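Putative outer membrane protein (LpxR) (PDB 3FID) acts as a lipid A deacylase in the bacterial outer membrane, modifying lipopolysaccharide by removing acyl chains from its lipid part. Local coordinates at residues A[79-84]-A[110-115]; A[133-138]-A[238-243]; A[174-179]-A[231-236]. All blocks are in the same frame, centred on the assembly; numbering follows the deposited sequence.

In the fold
All three contacts gather at one end of the outer-membrane beta-barrel and touch one another. Interactions 1 and 3 are buried and both reach barrel strands, 80-94 and 176-188; interaction 2, between loops, is partly buried and has the most interface area. Chemistry follows place. Interaction 1 has no hydrogen bonds across it, just methyl and backbone packing, while interaction 3 adds one backbone bond to contacts round a phenylalanine ring. Interaction 2 is the polar one, centred on the carboxylate of D135. F79 O meets I137 N, joining interactions 1 and 2; the rings of F82 and F176 join 1 and 3; E138 O and Y232 OH join 2 and 3.

Interaction 1 of 3, residues A[79-84]-A[110-115]; sequences FSAFLH and PDAGGQ. With ZN (zinc ion), chain E.
A112 lays its methyl group across the backbone of strand 80-94 between A81 and L83, where a 3-10 turn leads into helix 114-125 beside a strand of the outer-membrane beta-barrel. The packing is apolar: A112 CB stands 3.9 Å from A81 CB and 3.8 Å from L83 CB, and it presses on the A81-F82 peptide, 3.2 Å from A81 O. No hydrogen bond crosses. G114 has no side chain, so its backbone can come right up to the strand, with G114 CA 3.6 Å from A81 CB. At the other end L83 CD2 lies 4.0 Å from both D111 O and A112 O, its CG anti to the backbone N (chi1 177°). The turn itself is closed by G113 N bonding P110 O, and G113 takes the N-cap position of the helix.

Alternation along the strand sends F82 the other way, toward the barrel interior. Its ring lies over that of H84: F82 CE2 sits 3.5 Å above the centre of the imidazole. H54 and D104 complete the protein ligands of the zinc ion there, and D58 bonds H84 NE2 as a second-shell partner. H84 ND1 binds the metal at 2.1 Å.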
# COMPACT_ATOMS: atom_id res chain seq x y z
N PHE A 79 -15.61 5.44 8.16
CA PHE A 79 -14.61 4.55 8.76
C PHE A 79 -14.75 3.12 8.16
O PHE A 79 -15.87 2.61 7.96
CB PHE A 79 -14.73 4.52 10.30
CG PHE A 79 -14.08 5.71 10.99
CD1 PHE A 79 -12.69 5.77 11.16
CD2 PHE A 79 -14.86 6.75 11.48
CE1 PHE A 79 -12.09 6.88 11.79
CE2 PHE A 79 -14.29 7.87 12.14
CZ PHE A 79 -12.91 7.95 12.30
N SER A 80 -13.63 2.49 7.85
CA SER A 80 -13.62 1.08 7.44
C SER A 80 -12.26 0.44 7.71
O SER A 80 -11.27 1.11 7.96
CB SER A 80 -14.00 0.91 5.95
OG SER A 80 -12.98 1.43 5.09
N ALA A 81 -12.21 -0.89 7.67
CA ALA A 81 -10.92 -1.58 7.68
C ALA A 81 -10.95 -2.81 6.80
O ALA A 81 -12.00 -3.41 6.55
CB ALA A 81 -10.47 -1.92 9.12
N PHE A 82 -9.77 -3.17 6.31
CA PHE A 82 -9.57 -4.29 5.41
C PHE A 82 -8.54 -5.20 6.09
O PHE A 82 -7.41 -4.79 6.31
CB PHE A 82 -9.05 -3.73 4.09
CG PHE A 82 -8.66 -4.77 3.06
CD1 PHE A 82 -9.35 -5.98 2.95
CD2 PHE A 82 -7.63 -4.48 2.16
CE1 PHE A 82 -9.02 -6.89 1.95
CE2 PHE A 82 -7.27 -5.40 1.17
CZ PHE A 82 -7.97 -6.61 1.07
N LEU A 83 -8.95 -6.41 6.44
CA LEU A 83 -8.05 -7.40 7.08
C LEU A 83 -7.83 -8.53 6.08
O LEU A 83 -8.79 -9.05 5.53
CB LEU A 83 -8.72 -7.97 8.33
CG LEU A 83 -7.96 -9.07 9.09
CD1 LEU A 83 -6.69 -8.56 9.85
CD2 LEU A 83 -9.00 -9.63 10.06
N HIS A 84 -6.58 -8.87 5.80
CA HIS A 84 -6.34 -9.76 4.65
C HIS A 84 -5.12 -10.64 4.82
O HIS A 84 -4.22 -10.32 5.56
CB HIS A 84 -6.28 -8.97 3.32
CG HIS A 84 -5.42 -7.74 3.37
ND1 HIS A 84 -4.27 -7.60 2.63
CD2 HIS A 84 -5.57 -6.57 4.04
CE1 HIS A 84 -3.75 -6.40 2.84
NE2 HIS A 84 -4.51 -5.77 3.72
N PRO A 110 -16.87 -4.47 10.10
CA PRO A 110 -16.51 -4.57 11.52
C PRO A 110 -15.58 -5.78 11.86
O PRO A 110 -14.71 -5.67 12.72
CB PRO A 110 -17.87 -4.73 12.21
CG PRO A 110 -18.79 -4.03 11.33
CD PRO A 110 -18.33 -4.31 9.92
N ASP A 111 -15.75 -6.90 11.17
CA ASP A 111 -14.93 -8.11 11.38
C ASP A 111 -13.44 -7.90 11.07
O ASP A 111 -12.60 -8.67 11.55
CB ASP A 111 -15.46 -9.29 10.54
CG ASP A 111 -16.83 -9.79 11.03
OD1 ASP A 111 -17.38 -9.15 11.97
OD2 ASP A 111 -17.33 -10.79 10.47
N ALA A 112 -13.11 -6.85 10.32
CA ALA A 112 -11.71 -6.53 10.02
C ALA A 112 -10.97 -5.94 11.22
O ALA A 112 -9.75 -5.87 11.25
CB ALA A 112 -11.63 -5.61 8.80
N GLY A 113 -11.73 -5.49 12.23
CA GLY A 113 -11.17 -5.08 13.54
C GLY A 113 -10.59 -3.67 13.63
O GLY A 113 -9.76 -3.39 14.51
N GLY A 114 -10.98 -2.80 12.70
CA GLY A 114 -10.49 -1.41 12.69
C GLY A 114 -10.85 -0.58 13.92
O GLY A 114 -9.98 0.11 14.47
N GLN A 115 -12.12 -0.63 14.35
CA GLN A 115 -12.51 0.08 15.60
C GLN A 115 -11.69 -0.39 16.79
O GLN A 115 -11.24 0.42 17.62
CB GLN A 115 -13.99 -0.11 15.90
CG GLN A 115 -14.49 0.57 17.20
CD GLN A 115 -16.00 0.49 17.33
OE1 GLN A 115 -16.63 -0.47 16.86
NE2 GLN A 115 -16.60 1.52 17.95
ZN ZN E . -3.21 -8.77 1.26
O HOH W 1 -2.60 -7.26 -0.32

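Interaction 2 of 3, residues A[133-138]-A[238-243]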
# COMPACT_ATOMS: atom_id res chain seq x y z
N TRP A 133 -17.01 5.08 14.27
CA TRP A 133 -16.77 3.66 14.07
C TRP A 133 -18.07 2.85 14.21
O TRP A 133 -18.18 1.79 13.63
CB TRP A 133 -15.68 3.15 15.03
CG TRP A 133 -14.29 3.33 14.50
CD1 TRP A 133 -13.31 4.17 14.98
CD2 TRP A 133 -13.71 2.62 13.39
NE1 TRP A 133 -12.16 4.03 14.22
CE2 TRP A 133 -12.37 3.09 13.24
CE3 TRP A 133 -14.18 1.63 12.52
CZ2 TRP A 133 -11.50 2.61 12.24
CZ3 TRP A 133 -13.32 1.15 11.51
CH2 TRP A 133 -11.99 1.67 11.38
N GLN A 134 -19.06 3.36 14.95
CA GLN A 134 -20.37 2.70 15.08
C GLN A 134 -21.09 2.67 13.73
O GLN A 134 -21.94 1.82 13.50
CB GLN A 134 -21.26 3.39 16.17
CG GLN A 134 -21.65 4.84 15.88
CD GLN A 134 -22.38 5.55 17.05
OE1 GLN A 134 -23.16 4.92 17.79
NE2 GLN A 134 -22.15 6.85 17.20
N ASP A 135 -20.77 3.64 12.87
CA ASP A 135 -21.38 3.74 11.55
C ASP A 135 -20.40 3.33 10.43
O ASP A 135 -20.48 3.81 9.29
CB ASP A 135 -21.94 5.17 11.36
CG ASP A 135 -22.95 5.27 10.23
OD1 ASP A 135 -23.61 4.26 9.92
OD2 ASP A 135 -23.08 6.38 9.67
N GLN A 136 -19.44 2.44 10.76
CA GLN A 136 -18.47 1.95 9.76
C GLN A 136 -19.11 1.16 8.62
O GLN A 136 -20.28 0.77 8.71
CB GLN A 136 -17.36 1.13 10.46
CG GLN A 136 -17.77 -0.25 11.04
CD GLN A 136 -16.57 -0.95 11.67
OE1 GLN A 136 -15.60 -1.22 10.99
NE2 GLN A 136 -16.64 -1.22 12.98
N ILE A 137 -18.35 0.94 7.54
CA ILE A 137 -18.79 0.06 6.45
C ILE A 137 -19.08 -1.36 6.95
O ILE A 137 -18.29 -1.93 7.69
CB ILE A 137 -17.77 0.04 5.25
CG1 ILE A 137 -17.53 1.47 4.71
CG2 ILE A 137 -18.23 -0.90 4.14
CD1 ILE A 137 -18.77 2.19 4.11
N GLU A 138 -20.21 -1.91 6.54
CA GLU A 138 -20.65 -3.25 6.96
C GLU A 138 -19.87 -4.38 6.29
O GLU A 138 -19.28 -4.19 5.21
CB GLU A 138 -22.13 -3.42 6.64
CG GLU A 138 -22.42 -3.66 5.17
CD GLU A 138 -23.93 -3.71 4.87
OE1 GLU A 138 -24.30 -3.70 3.69
OE2 GLU A 138 -24.73 -3.72 5.82
N THR A 238 -22.95 1.86 5.07
CA THR A 238 -22.62 2.05 6.49
C THR A 238 -23.58 1.29 7.42
O THR A 238 -24.73 1.06 7.06
CB THR A 238 -22.71 3.53 6.89
OG1 THR A 238 -24.03 4.02 6.59
CG2 THR A 238 -21.64 4.37 6.14
N LEU A 239 -23.11 0.94 8.63
CA LEU A 239 -23.87 0.08 9.56
C LEU A 239 -25.20 0.66 10.06
O LEU A 239 -26.21 -0.04 10.09
CB LEU A 239 -23.02 -0.26 10.80
CG LEU A 239 -22.02 -1.40 10.73
CD1 LEU A 239 -21.26 -1.45 12.06
CD2 LEU A 239 -22.75 -2.73 10.47
N GLN A 240 -25.18 1.94 10.42
CA GLN A 240 -26.29 2.62 11.07
C GLN A 240 -27.04 3.61 10.18
O GLN A 240 -28.28 3.60 10.15
CB GLN A 240 -25.82 3.35 12.30
CG GLN A 240 -25.24 2.46 13.37
CD GLN A 240 -24.78 3.28 14.52
OE1 GLN A 240 -24.50 4.47 14.37
NE2 GLN A 240 -24.71 2.67 15.68
N THR A 241 -26.32 4.47 9.46
CA THR A 241 -27.00 5.37 8.51
C THR A 241 -27.39 4.67 7.22
O THR A 241 -28.15 5.22 6.42
CB THR A 241 -26.18 6.64 8.19
OG1 THR A 241 -24.83 6.29 7.83
CG2 THR A 241 -26.15 7.57 9.39
N LYS A 242 -26.86 3.47 7.00
CA LYS A 242 -27.20 2.66 5.81
C LYS A 242 -27.06 3.38 4.47
O LYS A 242 -27.91 3.24 3.58
CB LYS A 242 -28.62 2.07 5.94
CG LYS A 242 -28.75 1.10 7.10
CD LYS A 242 -30.16 0.54 7.19
CE LYS A 242 -30.24 -0.46 8.33
NZ LYS A 242 -29.78 0.17 9.61
N MET A 243 -25.98 4.13 4.30
CA MET A 243 -25.78 4.84 3.04
C MET A 243 -24.44 4.50 2.44
O MET A 243 -23.55 4.02 3.14
CB MET A 243 -25.91 6.35 3.23
CG MET A 243 -24.96 6.96 4.23
SD MET A 243 -25.08 8.76 4.22
CE MET A 243 -24.14 9.18 5.68
O HOH W 2 -25.84 -1.59 7.04
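I137 and T238 form a single backbone bridge, their CA atoms 4.3 Å apart, and next to it L239 N donates to Q136 O at 2.8 Å. The side chains turn on D135, whose carboxylate grips the bend of 238-243; CG anti to the backbone N (chi1 -162°) carries it to the amides there. D135 OD1 takes two: Q240 N arrives nearly along the C-O axis, whereas T241 N comes from above the carboxylate plane, 37° out of it, each at 2.8 Å. D135 OD2 uses its syn lone pair for T241 OG1 at 2.5 Å, and also accepts A72 N. That hydroxyl is held in a relay: M243 N donates to T238 OG1, which donates to T241 OG1 at 2.7 Å. So many donors would probably keep D135 ionised.

L239 spreads its branches, CD1 alongside Q136 CG (3.8 Å) and CD2 on E138 CB (3.9 Å). The amide planes of Q134 and Q240 are 49° apart; Q240 NE2 makes a weak bond to Q134 OE1, while Q134 NE2 donates to P70 O. The contact ties the loop between helix 114-125 and strand 140-157 to the one between helix 232-235 and strand 251-263, with W133 packed against N119 of the longer helix.

Interaction 3 of 3, residues A[174-179]-A[231-236]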
# COMPACT_ATOMS: atom_id res chain seq x y z
N ASN A 174 -14.51 -9.14 -5.34
CA ASN A 174 -15.72 -8.47 -4.85
C ASN A 174 -15.44 -7.37 -3.83
O ASN A 174 -16.36 -6.76 -3.27
CB ASN A 174 -16.73 -9.51 -4.29
CG ASN A 174 -16.19 -10.29 -3.07
OD1 ASN A 174 -14.98 -10.60 -2.99
ND2 ASN A 174 -17.10 -10.66 -2.15
N LEU A 175 -14.15 -7.08 -3.62
CA LEU A 175 -13.75 -6.01 -2.72
C LEU A 175 -13.11 -4.86 -3.50
O LEU A 175 -13.56 -3.71 -3.37
CB LEU A 175 -12.78 -6.53 -1.65
CG LEU A 175 -13.19 -7.76 -0.83
CD1 LEU A 175 -12.14 -8.06 0.16
CD2 LEU A 175 -14.49 -7.48 -0.11
N PHE A 176 -12.08 -5.17 -4.30
CA PHE A 176 -11.42 -4.19 -5.19
C PHE A 176 -11.23 -4.75 -6.59
O PHE A 176 -10.88 -5.94 -6.77
CB PHE A 176 -10.02 -3.79 -4.68
CG PHE A 176 -10.00 -3.32 -3.25
CD1 PHE A 176 -10.22 -1.97 -2.92
CD2 PHE A 176 -9.74 -4.23 -2.23
CE1 PHE A 176 -10.18 -1.56 -1.59
CE2 PHE A 176 -9.68 -3.83 -0.91
CZ PHE A 176 -9.90 -2.49 -0.57
N GLN A 177 -11.39 -3.88 -7.57
CA GLN A 177 -11.23 -4.27 -8.95
C GLN A 177 -10.74 -3.05 -9.72
O GLN A 177 -11.35 -1.99 -9.67
CB GLN A 177 -12.54 -4.82 -9.52
CG GLN A 177 -12.39 -5.39 -10.92
CD GLN A 177 -13.34 -6.55 -11.13
OE1 GLN A 177 -13.17 -7.63 -10.56
NE2 GLN A 177 -14.38 -6.31 -11.91
N TYR A 178 -9.58 -3.20 -10.34
CA TYR A 178 -8.98 -2.14 -11.15
C TYR A 178 -7.95 -2.67 -12.14
O TYR A 178 -7.49 -3.81 -12.04
CB TYR A 178 -8.40 -1.02 -10.28
CG TYR A 178 -7.17 -1.38 -9.46
CD1 TYR A 178 -7.27 -1.58 -8.08
CD2 TYR A 178 -5.90 -1.50 -10.05
CE1 TYR A 178 -6.11 -1.87 -7.29
CE2 TYR A 178 -4.78 -1.80 -9.30
CZ TYR A 178 -4.89 -1.98 -7.92
OH TYR A 178 -3.75 -2.28 -7.18
N LEU A 179 -7.62 -1.82 -13.12
CA LEU A 179 -6.56 -2.08 -14.07
C LEU A 179 -5.62 -0.88 -13.99
O LEU A 179 -6.07 0.26 -14.11
CB LEU A 179 -7.11 -2.21 -15.50
CG LEU A 179 -6.03 -2.47 -16.57
CD1 LEU A 179 -5.37 -3.84 -16.41
CD2 LEU A 179 -6.59 -2.30 -18.02
N ASN A 231 -14.39 -0.37 -5.37
CA ASN A 231 -13.65 -0.14 -4.12
C ASN A 231 -14.71 -0.19 -3.02
O ASN A 231 -15.39 0.81 -2.78
CB ASN A 231 -12.95 1.21 -4.16
CG ASN A 231 -12.16 1.49 -2.91
OD1 ASN A 231 -12.42 0.92 -1.85
ND2 ASN A 231 -11.18 2.38 -3.02
N TYR A 232 -14.85 -1.35 -2.39
CA TYR A 232 -15.86 -1.57 -1.33
C TYR A 232 -15.70 -0.65 -0.11
O TYR A 232 -16.69 -0.30 0.54
CB TYR A 232 -15.89 -3.05 -0.93
CG TYR A 232 -17.00 -3.38 0.04
CD1 TYR A 232 -16.74 -3.56 1.40
CD2 TYR A 232 -18.34 -3.46 -0.40
CE1 TYR A 232 -17.77 -3.84 2.32
CE2 TYR A 232 -19.39 -3.74 0.50
CZ TYR A 232 -19.09 -3.91 1.86
OH TYR A 232 -20.09 -4.20 2.75
N THR A 233 -14.47 -0.22 0.22
CA THR A 233 -14.29 0.77 1.29
C THR A 233 -15.08 2.08 1.02
O THR A 233 -15.43 2.78 1.96
CB THR A 233 -12.79 1.13 1.62
OG1 THR A 233 -12.24 1.98 0.60
CG2 THR A 233 -11.90 -0.15 1.77
N LEU A 234 -15.34 2.36 -0.26
CA LEU A 234 -16.04 3.58 -0.69
C LEU A 234 -17.49 3.32 -1.10
O LEU A 234 -18.36 4.17 -0.90
CB LEU A 234 -15.30 4.24 -1.86
CG LEU A 234 -13.90 4.80 -1.54
CD1 LEU A 234 -13.29 5.48 -2.78
CD2 LEU A 234 -13.93 5.73 -0.29
N GLN A 235 -17.73 2.14 -1.66
CA GLN A 235 -19.05 1.80 -2.25
C GLN A 235 -19.95 0.98 -1.33
O GLN A 235 -21.13 0.81 -1.62
CB GLN A 235 -18.86 1.06 -3.56
CG GLN A 235 -18.16 1.92 -4.63
CD GLN A 235 -17.80 1.12 -5.85
OE1 GLN A 235 -17.23 0.03 -5.76
NE2 GLN A 235 -18.11 1.67 -7.01
N GLY A 236 -19.39 0.46 -0.26
CA GLY A 236 -20.15 -0.28 0.74
C GLY A 236 -21.12 0.60 1.51
O GLY A 236 -21.00 1.82 1.54
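F176 and N231 carry their flat groups the same way, side by side: F176 CG stands anti to its carbonyl carbon (chi1 -53°), and N231 CG extends opposite the backbone N (chi1 -179°). Ring and amide are turned 59° against each other, and N231 OD1 comes obliquely to the ring, 3.4 Å from F176 CE1. T233 adds its methyl, with CG2 3.9 Å from F176 CZ.

These residues sit where barrel strand 176-188 begins. F176 and N231 make an antiparallel non-hydrogen-bonded pair, and N231 is then the N-cap of the short helix 232-235, so short strand 230-231, paired with strand 176-188, runs directly into that helix. Y232 N donates to L175 O at 2.9 Å, while Y232 CB packs on the same oxygen at 3.4 Å. The tyrosine ring runs off elsewhere, to bond E138 O through its hydroxyl. I108 of strand 97-108 and the ring of F82 also touch F176.

The side-chain amide of N231 has two partners: T233 OG1 donates to N231 OD1 at 2.7 Å, and N231 ND2 bonds a glycerol, probably from the crystallisation liquor. The backbone N-H of N231 is bound by the side chain of Q235, N231 N to Q235 OE1 2.9 Å.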